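PDB 1Y23: histidine triad protein from Bacillus subtilis, which probably binds and hydrolyses nucleotides or related phosphate conjugates, and carries a bound zinc ion. Local coordinates for residues B[54-57]-B[58-62]; B[63-66]-B[67-71]. One frame throughout, in Å; residues are numbered along the deposited sequence.

In the fold
Contact 1 (54-57 with 58-62) and contact 2 (63-66 with 67-71) run in series along the chain, each at the start of one of two successive helices, 58-62 and 67-79. Their centres lie about 13 Å apart, yet they touch directly, Phe-56 CZ coming within 3.8 Å of Tyr-64 CD2. Both also face the second subunit: Asp-58 of each subunit forms a salt bridge with Lys-70 of the other. Zinc, held by Cys-7, Cys-10, His-49 and His-100, lies outside both contacts, about 11 Å from the side chain of Leu-60 and about 12 Å from that of Tyr-64.

Contact 1 (B[54-57]-B[58-62]); sequences YEFT and DELAK
Phe-56, one residue before the N-cap Thr-57 of helix 58-62, lies against Leu-60 and Ala-61. From CB, the Phe-56 side chain leaves with chi1 at -105°, well off a staggered value, and CG hands over to a ring whose CD2-CE2 edge faces the helix. CD2 comes first, 3.6 Å from Ala-61 N, which lies near the ring plane, and 4.0 Å from Ala-61 CB. Next, CE2 reaches Leu-60 CG at 3.5 Å, neither squarely over the ring nor in its plane, and the two side chains cross at about a right angle. Beyond, CZ points on to contact 2. With an alanine in place of Phe-56, the flank of Leu-60 and Ala-61 would probably lose its cover and a gap would be likely to open toward Tyr-64.

Thr-57 supplies the polar half. Its OG1 is wedged between the backbone N and the carbonyl carbon (chi1 59°), a setting that holds it over the first turn, where it accepts from Leu-60 N at 3.1 Å with an N-H...O angle of 158°; this is the N-cap bond. The carbonyl of the same residue opens the helical ladder, Thr-57 O taking the N-H of Ala-61 at 2.8 Å. One residue thus satisfies two amides of the first turn, by side chain and by backbone.

Around this start, Phe-56 meets Tyr-101 of its own chain and Phe-65 of the second subunit edge-to-face, while Asp-58 forms a salt bridge with Lys-70 of the second subunit. The short helix therefore sits between the loop that follows strand 42-46, whose Ile-50 packs on Phe-56 and Leu-60, and the start of helix 67-79 of the partner subunit.

Contact 2 (B[63-66]-B[67-71]); sequences QYFH and AVPKI
His-66 turns CG into the position between its backbone N and carbonyl carbon (chi1 76°), while Lys-70, otherwise extended, bends at its last torsion (chi4 66°); together these bring the amine to the edge of the imidazole. Lys-70 NZ lies near the ring plane, 3.2 Å from His-66 CD2, and is engaged in a salt bridge to Asp-58 of the second subunit. One water donates to His-66 O at 3.0 Å and is weakly linked to Lys-70 NZ. The imidazole turns one face to Ala-67, whose CB stands 4.2 Å above its plane, offset toward the rim.

On the other flank, Val-68 CG2 meets both aromatic rings obliquely, 4.0 Å from Tyr-64 CE2 and 4.0 Å from Phe-65 CD1. The Tyr-64 hydroxyl is taken up by Val-44 O.

The backbone winds into the helix through a bond from Ala-67 N to Tyr-64 O at 3.2 Å, the i to i+3 bond of the entering turn. Pro-69 has no N-H to give to Phe-65 O, in keeping with a helix that is entered here through its first turn.

Phe-65 stacks on Phe-65 of the second subunit, and Ile-71 packs on strands 21-24, 28-32 and 103-108, consistent with the HIT fold, in which a helix lies on an antiparallel sheet and helps form the homodimer interface.

Contact 1 (B[54-57]-B[58-62])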
ATOM      1  N   TYR B  54       6.416  -7.081  -7.456  1.00 19.37           N
ATOM      2  CA  TYR B  54       7.704  -7.174  -8.154  1.00 20.13           C
ATOM      3  C   TYR B  54       7.607  -7.177  -9.680  1.00 20.38           C
ATOM      4  O   TYR B  54       8.502  -6.673 -10.370  1.00 19.94           O
ATOM      5  CB  TYR B  54       8.457  -8.443  -7.731  1.00 18.00           C
ATOM      6  CG  TYR B  54       8.697  -8.564  -6.252  1.00 21.88           C
ATOM      7  CD1 TYR B  54       8.151  -9.624  -5.522  1.00 23.36           C
ATOM      8  CD2 TYR B  54       9.461  -7.618  -5.570  1.00 19.53           C
ATOM      9  CE1 TYR B  54       8.362  -9.737  -4.148  1.00 24.05           C
ATOM     10  CE2 TYR B  54       9.676  -7.724  -4.198  1.00 22.30           C
ATOM     11  CZ  TYR B  54       9.122  -8.784  -3.493  1.00 22.76           C
ATOM     12  OH  TYR B  54       9.306  -8.883  -2.135  1.00 25.63           O
ATOM     13  N   GLU B  55       6.528  -7.758 -10.196  1.00 21.17           N
ATOM     14  CA  GLU B  55       6.300  -7.872 -11.641  1.00 25.27           C
ATOM     15  C   GLU B  55       5.779  -6.599 -12.309  1.00 25.24           C
ATOM     16  O   GLU B  55       5.533  -6.583 -13.517  1.00 26.68           O
ATOM     17  CB  GLU B  55       5.329  -9.020 -11.939  1.00 25.91           C
ATOM     18  CG  GLU B  55       5.747 -10.367 -11.367  1.00 30.46           C
ATOM     19  CD  GLU B  55       4.875 -11.511 -11.862  1.00 35.19           C
ATOM     20  OE1 GLU B  55       3.630 -11.372 -11.831  1.00 37.20           O
ATOM     21  OE2 GLU B  55       5.430 -12.558 -12.271  1.00 36.94           O
ATOM     22  N   PHE B  56       5.614  -5.538 -11.526  1.00 24.18           N
ATOM     23  CA  PHE B  56       5.142  -4.274 -12.059  1.00 21.69           C
ATOM     24  C   PHE B  56       6.210  -3.616 -12.922  1.00 22.67           C
ATOM     25  O   PHE B  56       7.383  -3.599 -12.544  1.00 21.83           O
ATOM     26  CB  PHE B  56       4.788  -3.300 -10.922  1.00 23.27           C
ATOM     27  CG  PHE B  56       3.312  -3.123 -10.698  1.00 21.35           C
ATOM     28  CD1 PHE B  56       2.707  -3.593  -9.535  1.00 20.42           C
ATOM     29  CD2 PHE B  56       2.524  -2.513 -11.667  1.00 20.51           C
ATOM     30  CE1 PHE B  56       1.328  -3.463  -9.344  1.00 21.87           C
ATOM     31  CE2 PHE B  56       1.148  -2.374 -11.492  1.00 20.14           C
ATOM     32  CZ  PHE B  56       0.548  -2.852 -10.325  1.00 21.77           C
ATOM     33  N   THR B  57       5.807  -3.115 -14.092  1.00 21.88           N
ATOM     34  CA  THR B  57       6.707  -2.369 -14.978  1.00 20.20           C
ATOM     35  C   THR B  57       6.193  -0.936 -14.815  1.00 19.00           C
ATOM     36  O   THR B  57       5.103  -0.728 -14.277  1.00 15.38           O
ATOM     37  CB  THR B  57       6.561  -2.734 -16.505  1.00 21.53           C
ATOM     38  OG1 THR B  57       5.214  -2.491 -16.941  1.00 21.10           O
ATOM     39  CG2 THR B  57       6.945  -4.192 -16.776  1.00 20.00           C
ATOM     40  N   ASP B  58       6.965   0.040 -15.278  1.00 19.05           N
ATOM     41  CA  ASP B  58       6.541   1.430 -15.189  1.00 20.61           C
ATOM     42  C   ASP B  58       5.255   1.662 -15.978  1.00 20.52           C
ATOM     43  O   ASP B  58       4.334   2.323 -15.497  1.00 19.12           O
ATOM     44  CB  ASP B  58       7.642   2.370 -15.696  1.00 21.48           C
ATOM     45  CG  ASP B  58       8.841   2.435 -14.753  1.00 22.13           C
ATOM     46  OD1 ASP B  58       8.724   1.969 -13.602  1.00 21.63           O
ATOM     47  OD2 ASP B  58       9.900   2.967 -15.157  1.00 22.63           O
ATOM     48  N   GLU B  59       5.186   1.098 -17.175  1.00 20.92           N
ATOM     49  CA  GLU B  59       4.008   1.258 -18.004  1.00 24.32           C
ATOM     50  C   GLU B  59       2.777   0.672 -17.302  1.00 24.00           C
ATOM     51  O   GLU B  59       1.709   1.272 -17.324  1.00 25.18           O
ATOM     52  CB  GLU B  59       4.221   0.601 -19.378  1.00 26.52           C
ATOM     53  CG  GLU B  59       3.133   0.916 -20.419  1.00 32.64           C
ATOM     54  CD  GLU B  59       2.840   2.417 -20.568  1.00 36.21           C
ATOM     55  OE1 GLU B  59       3.803   3.222 -20.650  1.00 36.59           O
ATOM     56  OE2 GLU B  59       1.637   2.784 -20.615  1.00 37.50           O
ATOM     57  N   LEU B  60       2.917  -0.479 -16.662  1.00 24.29           N
ATOM     58  CA  LEU B  60       1.773  -1.071 -15.979  1.00 24.99           C
ATOM     59  C   LEU B  60       1.440  -0.315 -14.688  1.00 23.49           C
ATOM     60  O   LEU B  60       0.279  -0.185 -14.319  1.00 23.86           O
ATOM     61  CB  LEU B  60       2.047  -2.543 -15.680  1.00 28.69           C
ATOM     62  CG  LEU B  60       0.962  -3.277 -14.877  1.00 33.75           C
ATOM     63  CD1 LEU B  60      -0.418  -3.169 -15.566  1.00 34.65           C
ATOM     64  CD2 LEU B  60       1.374  -4.740 -14.736  1.00 33.67           C
ATOM     65  N   ALA B  61       2.465   0.181 -14.005  1.00 22.80           N
ATOM     66  CA  ALA B  61       2.267   0.938 -12.772  1.00 22.59           C
ATOM     67  C   ALA B  61       1.466   2.204 -13.071  1.00 22.25           C
ATOM     68  O   ALA B  61       0.694   2.688 -12.240  1.00 20.64           O
ATOM     69  CB  ALA B  61       3.622   1.322 -12.161  1.00 20.37           C
ATOM     70  N   LYS B  62       1.686   2.758 -14.255  1.00 21.88           N
ATOM     71  CA  LYS B  62       0.993   3.967 -14.674  1.00 24.66           C
ATOM     72  C   LYS B  62      -0.502   3.717 -14.932  1.00 23.68           C
ATOM     73  O   LYS B  62      -1.337   4.561 -14.617  1.00 22.84           O
ATOM     74  CB  LYS B  62       1.664   4.528 -15.936  1.00 27.99           C
ATOM     75  CG  LYS B  62       0.956   5.724 -16.568  1.00 33.15           C
ATOM     76  CD  LYS B  62       1.559   6.056 -17.937  1.00 36.04           C
ATOM     77  CE  LYS B  62       0.814   7.190 -18.621  1.00 39.21           C
ATOM     78  NZ  LYS B  62       1.366   7.514 -19.969  1.00 40.41           N
TER

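Contact 2 (B[63-66]-B[67-71])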
ATOM      1  N   GLN B  63      -0.830   2.562 -15.503  1.00 21.37           N
ATOM      2  CA  GLN B  63      -2.222   2.223 -15.799  1.00 23.60           C
ATOM      3  C   GLN B  63      -2.957   1.699 -14.561  1.00 25.19           C
ATOM      4  O   GLN B  63      -4.127   1.329 -14.651  1.00 27.06           O
ATOM      5  CB  GLN B  63      -2.296   1.143 -16.887  1.00 22.45           C
ATOM      6  CG  GLN B  63      -1.327   1.331 -18.051  1.00 22.19           C
ATOM      7  CD  GLN B  63      -1.221   0.084 -18.912  1.00 23.93           C
ATOM      8  OE1 GLN B  63      -1.178  -1.031 -18.393  1.00 25.64           O
ATOM      9  NE2 GLN B  63      -1.160   0.266 -20.221  1.00 20.31           N
ATOM     10  N   TYR B  64      -2.279   1.666 -13.415  1.00 23.77           N
ATOM     11  CA  TYR B  64      -2.885   1.145 -12.198  1.00 22.48           C
ATOM     12  C   TYR B  64      -3.079   2.075 -11.011  1.00 23.20           C
ATOM     13  O   TYR B  64      -4.209   2.304 -10.579  1.00 23.76           O
ATOM     14  CB  TYR B  64      -2.103  -0.071 -11.698  1.00 20.99           C
ATOM     15  CG  TYR B  64      -2.609  -0.591 -10.375  1.00 19.29           C
ATOM     16  CD1 TYR B  64      -3.734  -1.407 -10.307  1.00 19.66           C
ATOM     17  CD2 TYR B  64      -1.993  -0.213  -9.177  1.00 21.19           C
ATOM     18  CE1 TYR B  64      -4.242  -1.835  -9.076  1.00 21.72           C
ATOM     19  CE2 TYR B  64      -2.492  -0.630  -7.938  1.00 20.25           C
ATOM     20  CZ  TYR B  64      -3.619  -1.445  -7.897  1.00 21.61           C
ATOM     21  OH  TYR B  64      -4.118  -1.864  -6.679  1.00 25.52           O
ATOM     22  N   PHE B  65      -1.981   2.600 -10.477  1.00 23.72           N
ATOM     23  CA  PHE B  65      -2.034   3.433  -9.280  1.00 25.00           C
ATOM     24  C   PHE B  65      -2.963   4.637  -9.244  1.00 26.27           C
ATOM     25  O   PHE B  65      -3.486   4.964  -8.181  1.00 25.19           O
ATOM     26  CB  PHE B  65      -0.628   3.902  -8.891  1.00 26.08           C
ATOM     27  CG  PHE B  65      -0.577   4.579  -7.539  1.00 29.56           C
ATOM     28  CD1 PHE B  65      -0.863   3.864  -6.375  1.00 29.64           C
ATOM     29  CD2 PHE B  65      -0.281   5.934  -7.429  1.00 28.78           C
ATOM     30  CE1 PHE B  65      -0.859   4.494  -5.127  1.00 30.90           C
ATOM     31  CE2 PHE B  65      -0.274   6.571  -6.184  1.00 30.57           C
ATOM     32  CZ  PHE B  65      -0.564   5.847  -5.032  1.00 29.80           C
ATOM     33  N   HIS B  66      -3.162   5.307 -10.377  1.00 26.65           N
ATOM     34  CA  HIS B  66      -4.023   6.483 -10.380  1.00 26.89           C
ATOM     35  C   HIS B  66      -5.425   6.170  -9.838  1.00 26.59           C
ATOM     36  O   HIS B  66      -6.065   7.018  -9.205  1.00 28.26           O
ATOM     37  CB  HIS B  66      -4.130   7.091 -11.787  1.00 28.25           C
ATOM     38  CG  HIS B  66      -5.022   6.327 -12.709  1.00 28.14           C
ATOM     39  ND1 HIS B  66      -4.567   5.296 -13.503  1.00 29.43           N
ATOM     40  CD2 HIS B  66      -6.361   6.393 -12.910  1.00 28.40           C
ATOM     41  CE1 HIS B  66      -5.586   4.756 -14.149  1.00 29.43           C
ATOM     42  NE2 HIS B  66      -6.687   5.403 -13.805  1.00 28.41           N
ATOM     43  N   ALA B  67      -5.903   4.955 -10.073  1.00 25.55           N
ATOM     44  CA  ALA B  67      -7.227   4.567  -9.595  1.00 26.43           C
ATOM     45  C   ALA B  67      -7.320   4.486  -8.060  1.00 27.26           C
ATOM     46  O   ALA B  67      -8.390   4.713  -7.484  1.00 27.68           O
ATOM     47  CB  ALA B  67      -7.643   3.232 -10.213  1.00 25.06           C
ATOM     48  N   VAL B  68      -6.204   4.178  -7.399  1.00 26.65           N
ATOM     49  CA  VAL B  68      -6.188   4.060  -5.943  1.00 25.70           C
ATOM     50  C   VAL B  68      -6.671   5.323  -5.218  1.00 26.08           C
ATOM     51  O   VAL B  68      -7.544   5.257  -4.349  1.00 26.44           O
ATOM     52  CB  VAL B  68      -4.768   3.665  -5.444  1.00 25.00           C
ATOM     53  CG1 VAL B  68      -4.684   3.757  -3.915  1.00 24.07           C
ATOM     54  CG2 VAL B  68      -4.459   2.247  -5.895  1.00 22.01           C
ATOM     55  N   PRO B  69      -6.110   6.491  -5.560  1.00 25.93           N
ATOM     56  CA  PRO B  69      -6.540   7.726  -4.897  1.00 26.25           C
ATOM     57  C   PRO B  69      -8.017   8.023  -5.158  1.00 27.11           C
ATOM     58  O   PRO B  69      -8.758   8.397  -4.243  1.00 27.76           O
ATOM     59  CB  PRO B  69      -5.617   8.778  -5.507  1.00 25.11           C
ATOM     60  CG  PRO B  69      -4.360   7.994  -5.776  1.00 24.11           C
ATOM     61  CD  PRO B  69      -4.919   6.734  -6.391  1.00 25.19           C
ATOM     62  N   LYS B  70      -8.442   7.846  -6.406  1.00 26.01           N
ATOM     63  CA  LYS B  70      -9.829   8.101  -6.777  1.00 26.96           C
ATOM     64  C   LYS B  70     -10.768   7.234  -5.943  1.00 27.04           C
ATOM     65  O   LYS B  70     -11.710   7.735  -5.329  1.00 27.71           O
ATOM     66  CB  LYS B  70     -10.054   7.804  -8.262  1.00 26.41           C
ATOM     67  CG  LYS B  70      -9.220   8.638  -9.220  1.00 28.82           C
ATOM     68  CD  LYS B  70      -9.469   8.190 -10.654  1.00 29.41           C
ATOM     69  CE  LYS B  70      -8.879   9.143 -11.673  1.00 28.09           C
ATOM     70  NZ  LYS B  70      -7.411   9.178 -11.635  1.00 28.94           N
ATOM     71  N   ILE B  71     -10.506   5.934  -5.930  1.00 27.28           N
ATOM     72  CA  ILE B  71     -11.336   5.007  -5.178  1.00 27.40           C
ATOM     73  C   ILE B  71     -11.299   5.324  -3.690  1.00 28.14           C
ATOM     74  O   ILE B  71     -12.327   5.270  -3.012  1.00 29.61           O
ATOM     75  CB  ILE B  71     -10.892   3.553  -5.432  1.00 26.05           C
ATOM     76  CG1 ILE B  71     -11.080   3.232  -6.924  1.00 25.54           C
ATOM     77  CG2 ILE B  71     -11.702   2.590  -4.576  1.00 26.47           C
ATOM     78  CD1 ILE B  71     -10.529   1.884  -7.367  1.00 21.12           C
TER
HETATM   79  O   HOH W   1      -4.972   9.829  -9.344  1.00 33.64           O